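Local coordinates for protein acetyl-CoA acetyltransferase (Mycobacterium smegmatis, PDB 4EGV) that adopts the thiolase fold as a monomer and probably acts as an acyltransferase, at residues V112-H120 / G380-I388; A300-R310 / G409-V417. All coordinates share one frame; numbering follows the deposited sequence.

Contact 1 of 2, residues V112-H120 / G380-I388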
loop_
_atom_site.group_PDB
_atom_site.type_symbol
_atom_site.label_atom_id
_atom_site.label_comp_id
_atom_site.label_asym_id
_atom_site.label_seq_id
_atom_site.Cartn_x
_atom_site.Cartn_y
_atom_site.Cartn_z
ATOM N N VAL A 112 1.048 12.686 -6.936
ATOM C CA VAL A 112 2.062 12.551 -5.876
ATOM C C VAL A 112 2.553 11.106 -5.681
ATOM O O VAL A 112 1.893 10.166 -6.039
ATOM C CB VAL A 112 1.559 13.147 -4.478
ATOM C CG1 VAL A 112 1.230 14.680 -4.577
ATOM C CG2 VAL A 112 0.369 12.332 -3.883
ATOM N N ILE A 113 3.715 10.936 -5.080
ATOM C CA ILE A 113 4.279 9.599 -4.805
ATOM C C ILE A 113 3.409 8.806 -3.809
ATOM O O ILE A 113 2.647 9.385 -3.041
ATOM C CB ILE A 113 5.789 9.685 -4.278
ATOM C CG1 ILE A 113 6.573 8.425 -4.576
ATOM C CG2 ILE A 113 5.882 10.003 -2.764
ATOM C CD1 ILE A 113 7.349 8.424 -5.913
ATOM N N GLY A 114 3.525 7.473 -3.867
ATOM C CA GLY A 114 3.156 6.576 -2.763
ATOM C C GLY A 114 2.232 5.497 -3.249
ATOM O O GLY A 114 1.510 5.709 -4.194
ATOM N N GLY A 115 2.252 4.336 -2.614
ATOM C CA GLY A 115 1.327 3.247 -2.965
ATOM C C GLY A 115 -0.207 3.408 -2.823
ATOM O O GLY A 115 -0.979 2.580 -3.315
ATOM N N GLN A 116 -0.612 4.482 -2.145
ATOM C CA GLN A 116 -1.990 4.882 -2.012
ATOM C C GLN A 116 -2.560 5.478 -3.306
ATOM O O GLN A 116 -3.778 5.445 -3.505
ATOM C CB GLN A 116 -2.163 5.860 -0.825
ATOM C CG GLN A 116 -1.900 7.358 -1.127
ATOM C CD GLN A 116 -0.422 7.693 -1.380
ATOM O OE1 GLN A 116 0.494 7.045 -0.860
ATOM N NE2 GLN A 116 -0.194 8.739 -2.154
ATOM N N SER A 117 -1.686 5.991 -4.178
ATOM C CA SER A 117 -2.122 6.865 -5.252
ATOM C C SER A 117 -3.093 6.314 -6.271
ATOM O O SER A 117 -3.988 7.061 -6.674
ATOM C CB SER A 117 -0.971 7.570 -5.955
ATOM O OG SER A 117 -0.077 6.665 -6.561
ATOM N N PRO A 118 -2.955 5.025 -6.683
ATOM C CA PRO A 118 -3.931 4.505 -7.661
ATOM C C PRO A 118 -5.360 4.590 -7.132
ATOM O O PRO A 118 -6.283 4.964 -7.860
ATOM C CB PRO A 118 -3.534 3.042 -7.790
ATOM C CG PRO A 118 -2.191 2.984 -7.314
ATOM C CD PRO A 118 -2.000 3.985 -6.294
ATOM N N GLN A 119 -5.530 4.248 -5.862
ATOM C CA GLN A 119 -6.853 4.214 -5.276
ATOM C C GLN A 119 -7.341 5.608 -4.860
ATOM O O GLN A 119 -8.512 5.919 -5.039
ATOM C CB GLN A 119 -6.949 3.144 -4.166
ATOM C CG GLN A 119 -8.240 3.049 -3.521
ATOM C CD GLN A 119 -9.268 2.576 -4.416
ATOM O OE1 GLN A 119 -10.118 3.336 -4.827
ATOM N NE2 GLN A 119 -9.231 1.311 -4.741
ATOM N N HIS A 120 -6.434 6.447 -4.361
ATOM C CA HIS A 120 -6.720 7.874 -4.150
ATOM C C HIS A 120 -7.231 8.559 -5.447
ATOM O O HIS A 120 -8.199 9.325 -5.437
ATOM C CB HIS A 120 -5.490 8.583 -3.562
ATOM C CG HIS A 120 -5.770 9.925 -2.942
ATOM N ND1 HIS A 120 -5.877 11.096 -3.678
ATOM C CD2 HIS A 120 -5.893 10.290 -1.644
ATOM C CE1 HIS A 120 -6.089 12.114 -2.858
ATOM N NE2 HIS A 120 -6.114 11.651 -1.619
ATOM N N GLY A 380 6.497 -0.999 -5.621
ATOM C CA GLY A 380 5.501 -0.637 -4.652
ATOM C C GLY A 380 4.588 0.517 -4.987
ATOM O O GLY A 380 3.496 0.611 -4.432
ATOM N N ASN A 381 5.007 1.370 -5.902
ATOM C CA ASN A 381 4.241 2.552 -6.192
ATOM C C ASN A 381 2.921 2.388 -6.980
ATOM O O ASN A 381 1.892 2.981 -6.635
ATOM C CB ASN A 381 5.117 3.621 -6.813
ATOM C CG ASN A 381 4.730 4.979 -6.331
ATOM O OD1 ASN A 381 3.980 5.703 -7.002
ATOM N ND2 ASN A 381 5.178 5.317 -5.118
ATOM N N ASN A 382 2.966 1.589 -8.036
ATOM C CA ASN A 382 1.813 1.366 -8.885
ATOM C C ASN A 382 1.109 0.014 -8.653
ATOM O O ASN A 382 0.252 -0.389 -9.407
ATOM C CB ASN A 382 2.208 1.550 -10.360
ATOM C CG ASN A 382 1.030 1.818 -11.220
ATOM O OD1 ASN A 382 0.318 2.786 -10.997
ATOM N ND2 ASN A 382 0.768 0.941 -12.168
ATOM N N TYR A 383 1.462 -0.667 -7.583
ATOM C CA TYR A 383 0.896 -1.973 -7.292
ATOM C C TYR A 383 -0.628 -2.029 -7.209
ATOM O O TYR A 383 -1.239 -2.886 -7.820
ATOM C CB TYR A 383 1.472 -2.547 -6.008
ATOM C CG TYR A 383 0.668 -3.750 -5.573
ATOM C CD1 TYR A 383 0.900 -5.010 -6.150
ATOM C CD2 TYR A 383 -0.369 -3.627 -4.635
ATOM C CE1 TYR A 383 0.170 -6.076 -5.798
ATOM C CE2 TYR A 383 -1.112 -4.721 -4.283
ATOM C CZ TYR A 383 -0.836 -5.937 -4.871
ATOM O OH TYR A 383 -1.549 -7.046 -4.522
ATOM N N SER A 384 -1.247 -1.131 -6.454
ATOM C CA SER A 384 -2.703 -1.168 -6.269
ATOM C C SER A 384 -3.525 -0.974 -7.532
ATOM O O SER A 384 -4.719 -1.153 -7.522
ATOM C CB SER A 384 -3.181 -0.184 -5.179
ATOM O OG SER A 384 -3.161 -0.770 -3.890
HETATM N N MSE A 385 -2.926 -0.607 -8.634
HETATM C CA MSE A 385 -3.736 -0.477 -9.809
HETATM C C MSE A 385 -3.993 -1.813 -10.466
HETATM O O MSE A 385 -4.988 -1.988 -11.160
HETATM C CB MSE A 385 -3.055 0.412 -10.793
HETATM C CG MSE A 385 -3.957 0.769 -11.899
HETATM SE SE MSE A 385 -3.428 2.443 -12.434
HETATM C CE MSE A 385 -1.637 2.123 -13.026
ATOM N N HIS A 386 -3.056 -2.725 -10.271
ATOM C CA HIS A 386 -3.233 -4.118 -10.577
ATOM C C HIS A 386 -4.328 -4.788 -9.690
ATOM O O HIS A 386 -5.113 -5.580 -10.166
ATOM C CB HIS A 386 -1.871 -4.816 -10.450
ATOM C CG HIS A 386 -0.888 -4.361 -11.480
ATOM N ND1 HIS A 386 -0.915 -4.820 -12.779
ATOM C CD2 HIS A 386 0.121 -3.457 -11.416
ATOM C CE1 HIS A 386 0.046 -4.239 -13.464
ATOM N NE2 HIS A 386 0.691 -3.415 -12.659
ATOM N N GLY A 387 -4.327 -4.436 -8.407
ATOM C CA GLY A 387 -5.369 -4.762 -7.460
ATOM C C GLY A 387 -6.758 -4.361 -7.908
ATOM O O GLY A 387 -7.662 -5.189 -7.942
ATOM N N ILE A 388 -6.906 -3.089 -8.258
ATOM C CA ILE A 388 -8.133 -2.564 -8.817
ATOM C C ILE A 388 -8.561 -3.296 -10.087
ATOM O O ILE A 388 -9.742 -3.621 -10.259
ATOM C CB ILE A 388 -8.059 -1.039 -9.042
ATOM C CG1 ILE A 388 -7.776 -0.345 -7.715
ATOM C CG2 ILE A 388 -9.324 -0.506 -9.657
ATOM C CD1 ILE A 388 -7.481 1.157 -7.780
#

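Contact 2 of 2, residues A300-R310 / G409-V417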
loop_
_atom_site.group_PDB
_atom_site.type_symbol
_atom_site.label_atom_id
_atom_site.label_comp_id
_atom_site.label_asym_id
_atom_site.label_seq_id
_atom_site.Cartn_x
_atom_site.Cartn_y
_atom_site.Cartn_z
ATOM N N ALA A 300 -12.548 5.699 1.073
ATOM C CA ALA A 300 -12.042 6.633 2.076
ATOM C C ALA A 300 -10.541 6.843 1.873
ATOM O O ALA A 300 -9.874 5.990 1.330
ATOM C CB ALA A 300 -12.357 6.171 3.474
ATOM N N ASP A 301 -10.040 8.008 2.263
ATOM C CA ASP A 301 -8.619 8.316 2.241
ATOM C C ASP A 301 -8.169 8.844 3.624
ATOM O O ASP A 301 -8.642 9.869 4.092
ATOM C CB ASP A 301 -8.258 9.331 1.126
ATOM C CG ASP A 301 -8.856 8.978 -0.263
ATOM O OD1 ASP A 301 -8.542 7.906 -0.845
ATOM O OD2 ASP A 301 -9.630 9.799 -0.804
HETATM N N MSE A 302 -7.249 8.138 4.264
HETATM C CA MSE A 302 -6.741 8.561 5.548
HETATM C C MSE A 302 -5.245 8.786 5.570
HETATM O O MSE A 302 -4.543 8.352 4.687
HETATM C CB MSE A 302 -7.159 7.575 6.630
HETATM C CG MSE A 302 -8.671 7.571 6.920
HETATM SE SE MSE A 302 -9.404 9.245 7.642
HETATM C CE MSE A 302 -8.319 9.435 9.273
ATOM N N LYS A 303 -4.768 9.491 6.589
ATOM C CA LYS A 303 -3.357 9.840 6.721
ATOM C C LYS A 303 -2.907 9.829 8.177
ATOM O O LYS A 303 -3.612 10.337 9.023
ATOM C CB LYS A 303 -3.114 11.217 6.113
ATOM C CG LYS A 303 -1.709 11.773 6.340
ATOM C CD LYS A 303 -1.597 13.227 5.897
ATOM C CE LYS A 303 -1.915 13.295 4.387
ATOM N NZ LYS A 303 -2.553 14.551 3.900
ATOM N N GLU A 304 -1.738 9.245 8.461
ATOM C CA GLU A 304 -1.090 9.312 9.786
ATOM C C GLU A 304 -0.174 10.531 9.973
ATOM O O GLU A 304 0.213 11.170 9.002
ATOM C CB GLU A 304 -0.305 8.049 10.051
ATOM C CG GLU A 304 -1.139 6.790 10.075
ATOM C CD GLU A 304 -1.839 6.510 11.435
ATOM O OE1 GLU A 304 -1.639 7.242 12.440
ATOM O OE2 GLU A 304 -2.607 5.528 11.508
ATOM N N PRO A 305 0.135 10.884 11.237
ATOM C CA PRO A 305 1.183 11.880 11.517
ATOM C C PRO A 305 2.555 11.227 11.429
ATOM O O PRO A 305 2.614 10.014 11.334
ATOM C CB PRO A 305 0.860 12.332 12.942
ATOM C CG PRO A 305 0.069 11.204 13.548
ATOM C CD PRO A 305 -0.672 10.572 12.436
ATOM N N LYS A 306 3.641 11.999 11.447
ATOM C CA LYS A 306 4.984 11.408 11.305
ATOM C C LYS A 306 5.195 10.328 12.303
ATOM O O LYS A 306 4.643 10.348 13.376
ATOM C CB LYS A 306 6.149 12.400 11.421
ATOM C CG LYS A 306 5.816 13.769 11.919
ATOM C CD LYS A 306 6.956 14.742 11.618
ATOM C CE LYS A 306 6.417 15.924 10.807
ATOM N NZ LYS A 306 7.411 16.413 9.820
ATOM N N LEU A 307 6.062 9.414 11.926
ATOM C CA LEU A 307 6.323 8.223 12.661
ATOM C C LEU A 307 6.571 8.446 14.132
ATOM O O LEU A 307 6.014 7.823 14.905
ATOM C CB LEU A 307 7.429 7.419 11.998
ATOM C CG LEU A 307 7.849 6.156 12.706
ATOM C CD1 LEU A 307 6.693 5.269 12.865
ATOM C CD2 LEU A 307 8.924 5.494 11.920
ATOM N N LEU A 308 7.359 9.345 14.587
ATOM C CA LEU A 308 7.553 9.371 16.035
ATOM C C LEU A 308 6.461 10.044 16.909
ATOM O O LEU A 308 6.581 10.099 18.128
ATOM C CB LEU A 308 8.848 10.080 16.246
ATOM C CG LEU A 308 10.205 9.394 16.285
ATOM C CD1 LEU A 308 10.270 7.919 16.548
ATOM C CD2 LEU A 308 11.241 9.981 15.350
ATOM N N GLU A 309 5.430 10.591 16.274
ATOM C CA GLU A 309 4.341 11.274 16.969
ATOM C C GLU A 309 3.198 10.305 17.303
ATOM O O GLU A 309 2.375 10.588 18.166
ATOM C CB GLU A 309 3.812 12.436 16.106
ATOM C CG GLU A 309 4.669 13.725 16.100
ATOM C CD GLU A 309 4.250 14.780 15.020
ATOM O OE1 GLU A 309 3.229 14.600 14.283
ATOM O OE2 GLU A 309 4.964 15.812 14.917
ATOM N N ARG A 310 3.167 9.163 16.614
ATOM C CA ARG A 310 2.067 8.179 16.689
ATOM C C ARG A 310 1.914 7.560 18.064
ATOM O O ARG A 310 2.906 7.162 18.678
ATOM C CB ARG A 310 2.230 7.064 15.640
ATOM C CG ARG A 310 2.204 7.555 14.248
ATOM C CD ARG A 310 2.388 6.481 13.227
ATOM N NE ARG A 310 2.633 7.125 11.941
ATOM C CZ ARG A 310 2.992 6.519 10.824
ATOM N NH1 ARG A 310 3.133 5.197 10.772
ATOM N NH2 ARG A 310 3.193 7.267 9.760
ATOM N N GLY A 409 1.155 3.716 0.841
ATOM C CA GLY A 409 0.890 4.528 1.981
ATOM C C GLY A 409 2.115 4.903 2.757
ATOM O O GLY A 409 2.034 4.981 3.924
ATOM N N GLY A 410 3.242 5.130 2.124
ATOM C CA GLY A 410 4.436 5.636 2.795
ATOM C C GLY A 410 5.060 4.762 3.836
ATOM O O GLY A 410 5.360 3.669 3.574
ATOM N N ILE A 411 5.219 5.250 5.037
ATOM C CA ILE A 411 5.557 4.394 6.164
ATOM C C ILE A 411 4.316 4.059 6.964
ATOM O O ILE A 411 4.190 4.535 8.043
ATOM C CB ILE A 411 6.570 5.077 7.120
ATOM C CG1 ILE A 411 7.770 5.604 6.351
ATOM C CG2 ILE A 411 7.057 4.135 8.165
ATOM C CD1 ILE A 411 8.505 4.566 5.512
ATOM N N ALA A 412 3.418 3.240 6.430
ATOM C CA ALA A 412 1.999 3.207 6.862
ATOM C C ALA A 412 1.386 4.604 7.016
ATOM O O ALA A 412 0.541 4.783 7.871
ATOM C CB ALA A 412 1.817 2.400 8.139
ATOM N N SER A 413 1.828 5.576 6.203
ATOM C CA SER A 413 1.464 7.004 6.382
ATOM C C SER A 413 0.096 7.303 5.793
ATOM O O SER A 413 -0.596 8.167 6.250
ATOM C CB SER A 413 2.493 7.964 5.749
ATOM O OG SER A 413 3.784 7.763 6.220
ATOM N N LYS A 414 -0.254 6.574 4.747
ATOM C CA LYS A 414 -1.410 6.856 3.929
ATOM C C LYS A 414 -2.133 5.563 3.553
ATOM O O LYS A 414 -1.512 4.559 3.213
ATOM C CB LYS A 414 -0.988 7.601 2.664
ATOM C CG LYS A 414 -0.985 9.084 2.779
ATOM C CD LYS A 414 -0.214 9.658 1.624
ATOM C CE LYS A 414 -0.136 11.191 1.669
ATOM N NZ LYS A 414 0.067 11.773 0.290
ATOM N N TYR A 415 -3.460 5.616 3.620
ATOM C CA TYR A 415 -4.296 4.505 3.238
ATOM C C TYR A 415 -5.581 4.930 2.520
ATOM O O TYR A 415 -6.289 5.828 2.934
ATOM C CB TYR A 415 -4.597 3.670 4.450
ATOM C CG TYR A 415 -4.696 2.231 4.133
ATOM C CD1 TYR A 415 -3.544 1.447 4.064
ATOM C CD2 TYR A 415 -5.946 1.628 3.939
ATOM C CE1 TYR A 415 -3.607 0.065 3.804
ATOM C CE2 TYR A 415 -6.037 0.254 3.679
ATOM C CZ TYR A 415 -4.850 -0.531 3.611
ATOM O OH TYR A 415 -4.929 -1.879 3.348
ATOM N N SER A 416 -5.853 4.268 1.406
ATOM C CA SER A 416 -6.961 4.576 0.522
ATOM C C SER A 416 -7.644 3.304 0.197
ATOM O O SER A 416 -7.034 2.317 -0.151
ATOM C CB SER A 416 -6.490 5.242 -0.763
ATOM O OG SER A 416 -6.192 6.587 -0.544
ATOM N N VAL A 417 -8.944 3.337 0.341
ATOM C CA VAL A 417 -9.750 2.150 0.190
ATOM C C VAL A 417 -10.797 2.393 -0.875
ATOM O O VAL A 417 -11.344 3.447 -0.968
ATOM C CB VAL A 417 -10.397 1.680 1.560
ATOM C CG1 VAL A 417 -11.126 0.376 1.373
ATOM C CG2 VAL A 417 -9.357 1.554 2.641
#

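Contact 1 of 2, residues V112-H120 / G380-I388
Two flat amides reach across this contact. That of Q119 turns its NE2 to within 3.5 Å of I388 CD1. That of N381 lies beside the backbone N of G114, its N and O positions uncertain, and its side chain crosses I113 at about a right angle. Behind the interface, the H386 ring has Y383 O in plane at its edge and meets the ring of F376. Between the two amides, P118 bears on the first turn of helix 383-397: its CB lies 4.0 Å from M385 CB, and its CG rests against S384 CB.

I388 gets there by an extended CG1 branch (chi2 172°), and Q119 by a bend at chi2 (66°) that swings its amide across the isoleucine. G115 packs its CA 3.7 Å from G380 O. The loop before helix 117-130 is braced internally: Q116 NE2 donates to I113 O (3.0 Å, 168°), and G114 O, in a type I turn, accepts from both S117 N and S117 OG.

In the thiolase fold two such helices, one from each half, pack in the buried central layer. Several polar groups are satisfied within their own segment or beyond both: Q119 NE2 by Y420, N382 OD1 by T74. Around P118, M385 and I388 the fit therefore appears to rest on shape and van der Waals contact.

Contact 2 of 2, residues A300-R310 / G409-V417
A300-K303 and K414-V417 pair as neighbouring antiparallel strands in a sheet of the thiolase fold; the axes of these short segments approach to 4.8 Å. The ladder is made of backbone bonds: A300 and V417 exchange two, as do M302 and Y415, where M302 N to Y415 O is short and straight (2.8 Å, 174°). E304 N to S413 O extends the pairing one step past the strands. Among side-chain bonds on the face carrying D301, K303, K414 and S416, S416 OG donates to D301 OD1 at 2.7 Å, on the anti side and somewhat out of the carboxylate plane. Next along, the K303 and K414 chains run side by side in the same direction, CE to CE 3.9 Å; their like charges probably repel mildly.

Beyond the strands R310 ties the two loops together. Its NE and NH2 grip P305 O side-on, the oxygen lying in the guanidinium plane, and its NH1 reaches across to I411 O (3.0 Å). Apolar packing adds L307 CD2 against I411 CG2, with L198 of helix 191-206 touching both residues. E304 bends at chi2, its OE2 bonding to S316; L307 CA lies over one guanidinium face of R310, nearer the rim, and E304 CG 4.1 Å above the centre of the other.

The two contacts lie with centres about 14 Å apart and touch directly: contact 1 supplies helix starts, contact 2 two inner strands of the sheet, with helix 117-130 packed against their D301, K414 and S416 face. H120 packs on D301 and S416, Q116 on K414, and Q119 on the backbone of S416. Along the chain the segments alternate, 112-120, 300-310, 380-388, 409-417. Helix 383-397 leads into strand 402-409, whose hairpin partner 414-421 stands between it and strand 294-303, and both S384 and I388 rest on strand 402-409. Early and late parts of the chain thus interlock where the central helix layer of the thiolase fold packs on the sheet.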